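Side-chain contacts in acetyl-CoA hydrolase/transferase family protein (Porphyromonas gingivalis, PDB 2NVV), which probably hydrolyses acetyl-CoA or transfers its coenzyme A to another acid, by way of a glutamyl-CoA thioester intermediate, and binds zinc: residues Ser24-Ala29 with Thr283-Asp288; Thr59-Gly64 with Leu103-Leu108; Thr140-Leu145 with Gly169-Cys174. One frame throughout, in Å; residues are numbered along the deposited sequence.

Contact 1 (Ser24-Ala29 with Thr283-Asp288); sequences SGFTPA and TEVIQD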
loop_
_atom_site.group_PDB
_atom_site.type_symbol
_atom_site.label_atom_id
_atom_site.label_comp_id
_atom_site.label_asym_id
_atom_site.label_seq_id
_atom_site.Cartn_x
_atom_site.Cartn_y
_atom_site.Cartn_z
ATOM N N SER A 24 -3.559 4.945 -25.828
ATOM C CA SER A 24 -4.718 4.205 -25.335
ATOM C C SER A 24 -4.382 2.734 -25.113
ATOM O O SER A 24 -3.274 2.281 -25.418
ATOM C CB SER A 24 -5.866 4.298 -26.341
ATOM O OG SER A 24 -5.540 3.609 -27.542
ATOM N N GLY A 25 -5.341 1.991 -24.570
ATOM C CA GLY A 25 -5.133 0.570 -24.340
ATOM C C GLY A 25 -4.499 0.154 -23.028
ATOM O O GLY A 25 -4.059 0.978 -22.239
ATOM N N PHE A 26 -4.479 -1.154 -22.800
ATOM C CA PHE A 26 -3.885 -1.742 -21.605
ATOM C C PHE A 26 -3.332 -3.064 -22.116
ATOM O O PHE A 26 -4.097 -3.953 -22.475
ATOM C CB PHE A 26 -4.954 -1.980 -20.551
ATOM C CG PHE A 26 -4.403 -2.268 -19.189
ATOM C CD1 PHE A 26 -3.831 -1.256 -18.432
ATOM C CD2 PHE A 26 -4.475 -3.549 -18.661
ATOM C CE1 PHE A 26 -3.339 -1.517 -17.156
ATOM C CE2 PHE A 26 -3.992 -3.832 -17.396
ATOM C CZ PHE A 26 -3.421 -2.820 -16.633
ATOM N N THR A 27 -2.007 -3.178 -22.129
ATOM C CA THR A 27 -1.291 -4.325 -22.676
ATOM C C THR A 27 -1.468 -4.036 -24.160
ATOM O O THR A 27 -2.235 -3.147 -24.517
ATOM C CB THR A 27 -1.936 -5.709 -22.356
ATOM O OG1 THR A 27 -3.020 -5.964 -23.258
ATOM C CG2 THR A 27 -2.430 -5.764 -20.923
ATOM N N PRO A 28 -0.770 -4.765 -25.047
ATOM C CA PRO A 28 -0.938 -4.495 -26.479
ATOM C C PRO A 28 -2.388 -4.194 -26.856
ATOM O O PRO A 28 -2.652 -3.327 -27.689
ATOM C CB PRO A 28 -0.426 -5.772 -27.125
ATOM C CG PRO A 28 0.686 -6.142 -26.236
ATOM C CD PRO A 28 0.099 -5.934 -24.840
ATOM N N ALA A 29 -3.322 -4.905 -26.235
ATOM C CA ALA A 29 -4.750 -4.718 -26.502
ATOM C C ALA A 29 -5.213 -3.260 -26.322
ATOM O O ALA A 29 -4.977 -2.649 -25.271
ATOM C CB ALA A 29 -5.574 -5.645 -25.598
ATOM N N THR A 283 -10.400 -8.379 -12.210
ATOM C CA THR A 283 -8.960 -8.327 -12.506
ATOM C C THR A 283 -8.503 -7.109 -13.299
ATOM O O THR A 283 -9.218 -6.118 -13.448
ATOM C CB THR A 283 -8.496 -9.553 -13.330
ATOM O OG1 THR A 283 -9.499 -9.884 -14.294
ATOM C CG2 THR A 283 -8.221 -10.728 -12.459
ATOM N N GLU A 284 -7.274 -7.212 -13.785
ATOM C CA GLU A 284 -6.664 -6.193 -14.605
ATOM C C GLU A 284 -6.879 -6.619 -16.034
ATOM O O GLU A 284 -7.531 -5.909 -16.805
ATOM C CB GLU A 284 -5.169 -6.106 -14.346
ATOM C CG GLU A 284 -4.781 -5.238 -13.179
ATOM C CD GLU A 284 -3.305 -5.339 -12.873
ATOM O OE1 GLU A 284 -2.872 -6.383 -12.343
ATOM O OE2 GLU A 284 -2.577 -4.383 -13.173
ATOM N N VAL A 285 -6.325 -7.776 -16.393
ATOM C CA VAL A 285 -6.465 -8.279 -17.759
ATOM C C VAL A 285 -7.165 -9.644 -17.848
ATOM O O VAL A 285 -6.832 -10.596 -17.138
ATOM C CB VAL A 285 -5.073 -8.311 -18.508
ATOM C CG1 VAL A 285 -3.979 -7.741 -17.621
ATOM C CG2 VAL A 285 -4.726 -9.710 -18.956
ATOM N N ILE A 286 -8.161 -9.708 -18.723
ATOM C CA ILE A 286 -8.930 -10.915 -18.936
ATOM C C ILE A 286 -8.225 -11.707 -20.026
ATOM O O ILE A 286 -8.062 -11.216 -21.144
ATOM C CB ILE A 286 -10.365 -10.548 -19.359
ATOM C CG1 ILE A 286 -10.975 -9.624 -18.297
ATOM C CG2 ILE A 286 -11.205 -11.784 -19.519
ATOM C CD1 ILE A 286 -12.241 -8.930 -18.730
ATOM N N GLN A 287 -7.788 -12.922 -19.695
ATOM C CA GLN A 287 -7.082 -13.760 -20.654
ATOM C C GLN A 287 -7.934 -14.907 -21.183
ATOM O O GLN A 287 -9.092 -15.076 -20.791
ATOM C CB GLN A 287 -5.807 -14.319 -20.021
ATOM C CG GLN A 287 -6.062 -15.260 -18.853
ATOM C CD GLN A 287 -6.034 -14.561 -17.504
ATOM O OE1 GLN A 287 -5.007 -14.553 -16.820
ATOM N NE2 GLN A 287 -7.155 -13.968 -17.117
ATOM N N ASP A 288 -7.351 -15.696 -22.085
ATOM C CA ASP A 288 -8.043 -16.837 -22.675
ATOM C C ASP A 288 -8.589 -17.761 -21.602
ATOM O O ASP A 288 -9.739 -18.184 -21.670
ATOM C CB ASP A 288 -7.099 -17.631 -23.575
ATOM C CG ASP A 288 -6.745 -16.898 -24.846
ATOM O OD1 ASP A 288 -5.945 -17.429 -25.633
ATOM O OD2 ASP A 288 -7.266 -15.797 -25.075
#
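The Phe26 ring meets Glu284 and Val285 with its edge, and nothing from Thr283-Asp288 is laid over either face; one face is covered by the methyl of Ala61. In the plane of the ring, CZ of Phe26 lies 3.9 Å from OE2 of Glu284, and the carboxylate is turned 55° against the ring, so the two flat groups neither stack nor share a plane. At the neighbouring corner, Phe26 CE2 touches Val285 CG1 at 3.9 Å, and CB of Glu284 comes almost as near. The ring thus bears on both the base and the end of the glutamate. Phe26 CG stands anti to its own backbone N (chi1 -166°), which sends the ring out of the loop toward the other segment. Beside it, CG2 of Thr27 reaches the same methyl of Val285, at 4.1 Å, so that this one valine branch touches both the phenyl edge and the threonine methyl.

The loop is braced from within. Phe26 N donates to Ala29 O (2.9 Å), and Ala29 N donates to Thr27 OG1 (3.2 Å), an ST turn; the hydroxyl is also hydrogen-bonded to Ser308 OG, and the methyl is the branch that meets Val285. Glu284, predicted to carry the thioester intermediate, has its OE2 fixed by a hydrogen bond from Asn337.

In the fold, Ser24-Ala29 follows strand 20-23 and leads toward helix 35-47. Opposite it, strand 285-286 pairs in parallel with strand 306-307, whose Ser306 is touched by Phe26, Thr27 and Val285 alike, and helix 288-295 follows directly.

Contact 2 (Thr59-Gly64 with Leu103-Leu108); sequences TGASTG and LHLSTL
Leu108 and Leu105 reach across to backbone carbonyls of the loop Thr59-Gly64, and this is the closer half of the contact: CD2 of Leu108 lies 3.4 Å from Thr59 O, and CD2 of Leu105 lies 3.7 Å from Gly60 O. Leu108 has CG anti to its backbone N (chi1 -179°), whereas Leu105 CG lies beside its own N, anti to the carbonyl carbon, and the two methyls arrive at successive carbonyls. The looser half is purely apolar, with Ala61 CB standing 4.5 Å from the second branch of Leu105, CD1.

No hydrogen bond joins the segments directly, but Gln333 NE2 bonds to both Gly60 O and Leu105 O and so bridges them. Thr59 OG1 donates to Ala61 O (2.7 Å) in the carbonyl plane, on a lone pair, and Arg80 NH1 also bonds this oxygen. His104 O receives both OG1 (2.8 Å) and N of Thr107. The partly exposed Thr107 packs on Arg343 of the second subunit.

Each segment is a loop after a parallel strand: Thr59-Gly64 runs from strand 55-58 to helix 65-73, and Leu103-Leu108 from strand 99-100, at one edge of the sheet within this chain, into helix 108-113, with strand 77-81 between them.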
loop_
_atom_site.group_PDB
_atom_site.type_symbol
_atom_site.label_atom_id
_atom_site.label_comp_id
_atom_site.label_asym_id
_atom_site.label_seq_id
_atom_site.Cartn_x
_atom_site.Cartn_y
_atom_site.Cartn_z
ATOM N N THR A 59 1.307 5.578 -20.710
ATOM C CA THR A 59 0.475 4.501 -21.242
ATOM C C THR A 59 -0.352 3.891 -20.106
ATOM O O THR A 59 -0.230 4.298 -18.953
ATOM C CB THR A 59 1.336 3.378 -21.863
ATOM O OG1 THR A 59 2.097 2.729 -20.829
ATOM C CG2 THR A 59 2.280 3.935 -22.889
ATOM N N GLY A 60 -1.202 2.926 -20.434
ATOM C CA GLY A 60 -1.994 2.272 -19.407
ATOM C C GLY A 60 -1.065 1.300 -18.720
ATOM O O GLY A 60 -0.802 1.408 -17.520
ATOM N N ALA A 61 -0.552 0.365 -19.516
ATOM C CA ALA A 61 0.394 -0.639 -19.053
ATOM C C ALA A 61 1.340 -0.930 -20.224
ATOM O O ALA A 61 1.862 0.003 -20.847
ATOM C CB ALA A 61 -0.340 -1.892 -18.622
ATOM N N SER A 62 1.546 -2.213 -20.523
ATOM C CA SER A 62 2.415 -2.628 -21.614
ATOM C C SER A 62 1.783 -2.329 -22.970
ATOM O O SER A 62 0.568 -2.152 -23.094
ATOM C CB SER A 62 2.734 -4.119 -21.507
ATOM O OG SER A 62 1.547 -4.887 -21.482
ATOM N N THR A 63 2.629 -2.260 -23.988
ATOM C CA THR A 63 2.192 -1.970 -25.341
ATOM C C THR A 63 2.871 -2.984 -26.263
ATOM O O THR A 63 3.787 -3.698 -25.844
ATOM C CB THR A 63 2.605 -0.532 -25.719
ATOM O OG1 THR A 63 4.021 -0.463 -25.907
ATOM C CG2 THR A 63 2.247 0.412 -24.601
ATOM N N GLY A 64 2.439 -3.069 -27.513
ATOM C CA GLY A 64 3.078 -4.033 -28.405
ATOM C C GLY A 64 4.535 -3.712 -28.711
ATOM O O GLY A 64 5.121 -2.778 -28.145
ATOM N N LEU A 103 4.743 2.872 -11.699
ATOM C CA LEU A 103 3.820 3.352 -10.677
ATOM C C LEU A 103 2.710 2.364 -10.420
ATOM O O LEU A 103 2.532 1.423 -11.177
ATOM C CB LEU A 103 3.194 4.670 -11.140
ATOM C CG LEU A 103 4.116 5.775 -11.638
ATOM C CD1 LEU A 103 3.299 6.808 -12.390
ATOM C CD2 LEU A 103 4.853 6.391 -10.463
ATOM N N HIS A 104 1.978 2.576 -9.334
ATOM C CA HIS A 104 0.829 1.737 -9.026
ATOM C C HIS A 104 -0.127 2.174 -10.133
ATOM O O HIS A 104 -0.438 3.360 -10.257
ATOM C CB HIS A 104 0.249 2.080 -7.646
ATOM C CG HIS A 104 1.145 1.714 -6.505
ATOM N ND1 HIS A 104 1.594 0.427 -6.291
ATOM C CD2 HIS A 104 1.663 2.465 -5.503
ATOM C CE1 HIS A 104 2.349 0.402 -5.206
ATOM N NE2 HIS A 104 2.407 1.626 -4.709
ATOM N N LEU A 105 -0.576 1.224 -10.944
ATOM C CA LEU A 105 -1.442 1.543 -12.074
ATOM C C LEU A 105 -2.687 2.375 -11.780
ATOM O O LEU A 105 -3.025 3.279 -12.534
ATOM C CB LEU A 105 -1.827 0.251 -12.803
ATOM C CG LEU A 105 -0.635 -0.536 -13.351
ATOM C CD1 LEU A 105 -1.135 -1.655 -14.249
ATOM C CD2 LEU A 105 0.307 0.396 -14.121
ATOM N N SER A 106 -3.365 2.099 -10.678
ATOM C CA SER A 106 -4.583 2.845 -10.360
ATOM C C SER A 106 -4.384 4.337 -10.100
ATOM O O SER A 106 -5.351 5.094 -10.083
ATOM C CB SER A 106 -5.269 2.237 -9.131
ATOM O OG SER A 106 -4.579 2.579 -7.945
ATOM N N THR A 107 -3.140 4.769 -9.903
ATOM C CA THR A 107 -2.875 6.172 -9.581
ATOM C C THR A 107 -2.479 7.132 -10.692
ATOM O O THR A 107 -2.559 8.340 -10.487
ATOM C CB THR A 107 -1.798 6.287 -8.489
ATOM O OG1 THR A 107 -0.532 5.872 -9.016
ATOM C CG2 THR A 107 -2.134 5.395 -7.313
ATOM N N LEU A 108 -2.062 6.620 -11.853
ATOM C CA LEU A 108 -1.622 7.483 -12.960
ATOM C C LEU A 108 -2.650 8.483 -13.497
ATOM O O LEU A 108 -2.321 9.642 -13.770
ATOM C CB LEU A 108 -1.095 6.634 -14.124
ATOM C CG LEU A 108 -0.573 7.419 -15.337
ATOM C CD1 LEU A 108 0.556 8.339 -14.923
ATOM C CD2 LEU A 108 -0.091 6.458 -16.395
#

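Contact 3 (Thr140-Leu145 with Gly169-Cys174); sequences TGVGIL and GMHDLC
Val142 meets Leu173 and His171 with its two methyl branches. CG1 touches CD1 of Leu173 at 3.4 Å, and CG2 lies 4.1 Å from that same leucine methyl, so the tip of Leu173 sits against the fork of the valine. CG2 also approaches the imidazole of His171 at its edge, near the ring plane, with CD2 as the nearest atom (4.3 Å). CG1 of Val142 is anti to the backbone N (chi1 -174°), leaving CG2 beside that N and nearer the histidine. No hydrogen bond crosses between the segments.

One step out, the histidine ring is oriented by a hydrogen bond between His171 NE2 and Thr139 O, just ahead of the first segment. Asp172 CB points away from Thr140-Leu145, and its two oxygens are used separately: OD1 with the backbone N of Gly195, OD2 with that of Ile194. Backbone bonds from Met170 and Asp172 to Leu330 hold this loop along strand 328-330, and the Val142 side chain also touches Leu330. On the other segment, Val142 O accepts from Leu145 N (3.1 Å), closing a type II' beta turn with Gly143 at its second position, where phi is positive (61°).

The turn delivers the chain to Ile144, the N-cap of helix 145-151. That helix lies on the connection between strands 122-127 and 154-160, parallel neighbours in the seven-stranded sheet, so Val142 packs just before the helix of a beta-alpha-beta crossover, in what is consistent with a Rossmann-like alpha/beta domain.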
loop_
_atom_site.group_PDB
_atom_site.type_symbol
_atom_site.label_atom_id
_atom_site.label_comp_id
_atom_site.label_asym_id
_atom_site.label_seq_id
_atom_site.Cartn_x
_atom_site.Cartn_y
_atom_site.Cartn_z
ATOM N N THR A 140 -10.063 -3.262 -27.294
ATOM C CA THR A 140 -9.929 -4.272 -26.249
ATOM C C THR A 140 -9.181 -3.904 -24.962
ATOM O O THR A 140 -9.019 -4.752 -24.088
ATOM C CB THR A 140 -9.305 -5.548 -26.853
ATOM O OG1 THR A 140 -8.104 -5.207 -27.561
ATOM C CG2 THR A 140 -10.290 -6.209 -27.815
ATOM N N GLY A 141 -8.737 -2.655 -24.842
ATOM C CA GLY A 141 -8.024 -2.233 -23.649
ATOM C C GLY A 141 -8.367 -0.799 -23.326
ATOM O O GLY A 141 -8.436 0.013 -24.234
ATOM N N VAL A 142 -8.581 -0.468 -22.054
ATOM C CA VAL A 142 -8.933 0.907 -21.686
ATOM C C VAL A 142 -7.777 1.735 -21.127
ATOM O O VAL A 142 -7.497 2.818 -21.621
ATOM C CB VAL A 142 -10.103 0.940 -20.673
ATOM C CG1 VAL A 142 -10.539 2.393 -20.433
ATOM C CG2 VAL A 142 -11.282 0.121 -21.214
ATOM N N GLY A 143 -7.116 1.234 -20.094
ATOM C CA GLY A 143 -5.995 1.945 -19.508
ATOM C C GLY A 143 -6.340 3.309 -18.946
ATOM O O GLY A 143 -7.162 3.427 -18.035
ATOM N N ILE A 144 -5.693 4.342 -19.485
ATOM C CA ILE A 144 -5.923 5.715 -19.050
ATOM C C ILE A 144 -6.566 6.534 -20.165
ATOM O O ILE A 144 -6.435 7.748 -20.202
ATOM C CB ILE A 144 -4.601 6.405 -18.628
ATOM C CG1 ILE A 144 -3.669 6.548 -19.836
ATOM C CG2 ILE A 144 -3.931 5.593 -17.536
ATOM C CD1 ILE A 144 -2.336 7.193 -19.523
ATOM N N LEU A 145 -7.269 5.853 -21.058
ATOM C CA LEU A 145 -7.936 6.479 -22.186
ATOM C C LEU A 145 -8.691 7.764 -21.881
ATOM O O LEU A 145 -8.351 8.825 -22.402
ATOM C CB LEU A 145 -8.899 5.481 -22.833
ATOM C CG LEU A 145 -9.814 6.008 -23.951
ATOM C CD1 LEU A 145 -9.057 6.086 -25.262
ATOM C CD2 LEU A 145 -11.002 5.086 -24.110
ATOM N N GLY A 169 -20.894 -1.038 -25.397
ATOM C CA GLY A 169 -21.552 -1.549 -24.207
ATOM C C GLY A 169 -20.632 -2.381 -23.336
ATOM O O GLY A 169 -20.933 -2.632 -22.167
HETATM N N MSE A 170 -19.510 -2.816 -23.897
HETATM C CA MSE A 170 -18.570 -3.619 -23.138
HETATM C C MSE A 170 -17.594 -2.796 -22.302
HETATM O O MSE A 170 -16.821 -3.350 -21.513
HETATM C CB MSE A 170 -17.807 -4.549 -24.071
HETATM C CG MSE A 170 -18.685 -5.687 -24.583
HETATM SE SE MSE A 170 -17.760 -7.104 -25.497
HETATM C CE MSE A 170 -15.933 -6.762 -24.733
ATOM N N HIS A 171 -17.625 -1.475 -22.473
ATOM C CA HIS A 171 -16.747 -0.602 -21.706
ATOM C C HIS A 171 -17.607 0.226 -20.764
ATOM O O HIS A 171 -18.800 0.445 -21.015
ATOM C CB HIS A 171 -15.962 0.354 -22.616
ATOM C CG HIS A 171 -15.426 -0.275 -23.863
ATOM N ND1 HIS A 171 -16.166 -0.378 -25.023
ATOM C CD2 HIS A 171 -14.222 -0.836 -24.134
ATOM C CE1 HIS A 171 -15.442 -0.975 -25.952
ATOM N NE2 HIS A 171 -14.259 -1.263 -25.440
ATOM N N ASP A 172 -16.994 0.677 -19.677
ATOM C CA ASP A 172 -17.651 1.526 -18.692
ATOM C C ASP A 172 -16.600 2.608 -18.462
ATOM O O ASP A 172 -15.675 2.445 -17.673
ATOM C CB ASP A 172 -17.949 0.735 -17.415
ATOM C CG ASP A 172 -18.920 1.456 -16.497
ATOM O OD1 ASP A 172 -19.726 2.252 -17.015
ATOM O OD2 ASP A 172 -18.888 1.222 -15.269
ATOM N N LEU A 173 -16.737 3.700 -19.205
ATOM C CA LEU A 173 -15.778 4.800 -19.153
ATOM C C LEU A 173 -16.213 6.015 -18.360
ATOM O O LEU A 173 -17.352 6.456 -18.460
ATOM C CB LEU A 173 -15.416 5.264 -20.573
ATOM C CG LEU A 173 -14.772 4.319 -21.601
ATOM C CD1 LEU A 173 -13.753 3.409 -20.940
ATOM C CD2 LEU A 173 -15.835 3.496 -22.257
ATOM N N CYS A 174 -15.284 6.553 -17.575
ATOM C CA CYS A 174 -15.537 7.746 -16.788
ATOM C C CYS A 174 -14.356 8.100 -15.904
ATOM O O CYS A 174 -13.355 7.385 -15.852
ATOM C CB CYS A 174 -16.815 7.602 -15.929
ATOM S SG CYS A 174 -16.879 6.209 -14.758
#

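In the fold
Phe26 ties the contacts together. Ala61 CB of contact 2 lies over one face of its ring, 3.4 Å from CE1, and Leu105 CD1 lies 3.5 Å from CZ, while Phe26 CB lies 3.9 Å from Gly143 N of contact 3. Leu105 CD1 in turn comes 3.3 Å from OE2 of Glu284, the predicted thioester-forming residue, placing contacts 1 and 2 at the probable active site, near the predicted CoA-binding Gly378. Contact 3 stands farther back, with the Val142 side chain about 11 Å from that of Glu284. It meets contact 2 through Ile144 CD1, 3.6 Å from Thr59 O. A bound zinc ion lies about 12 Å from the Leu105 side chain.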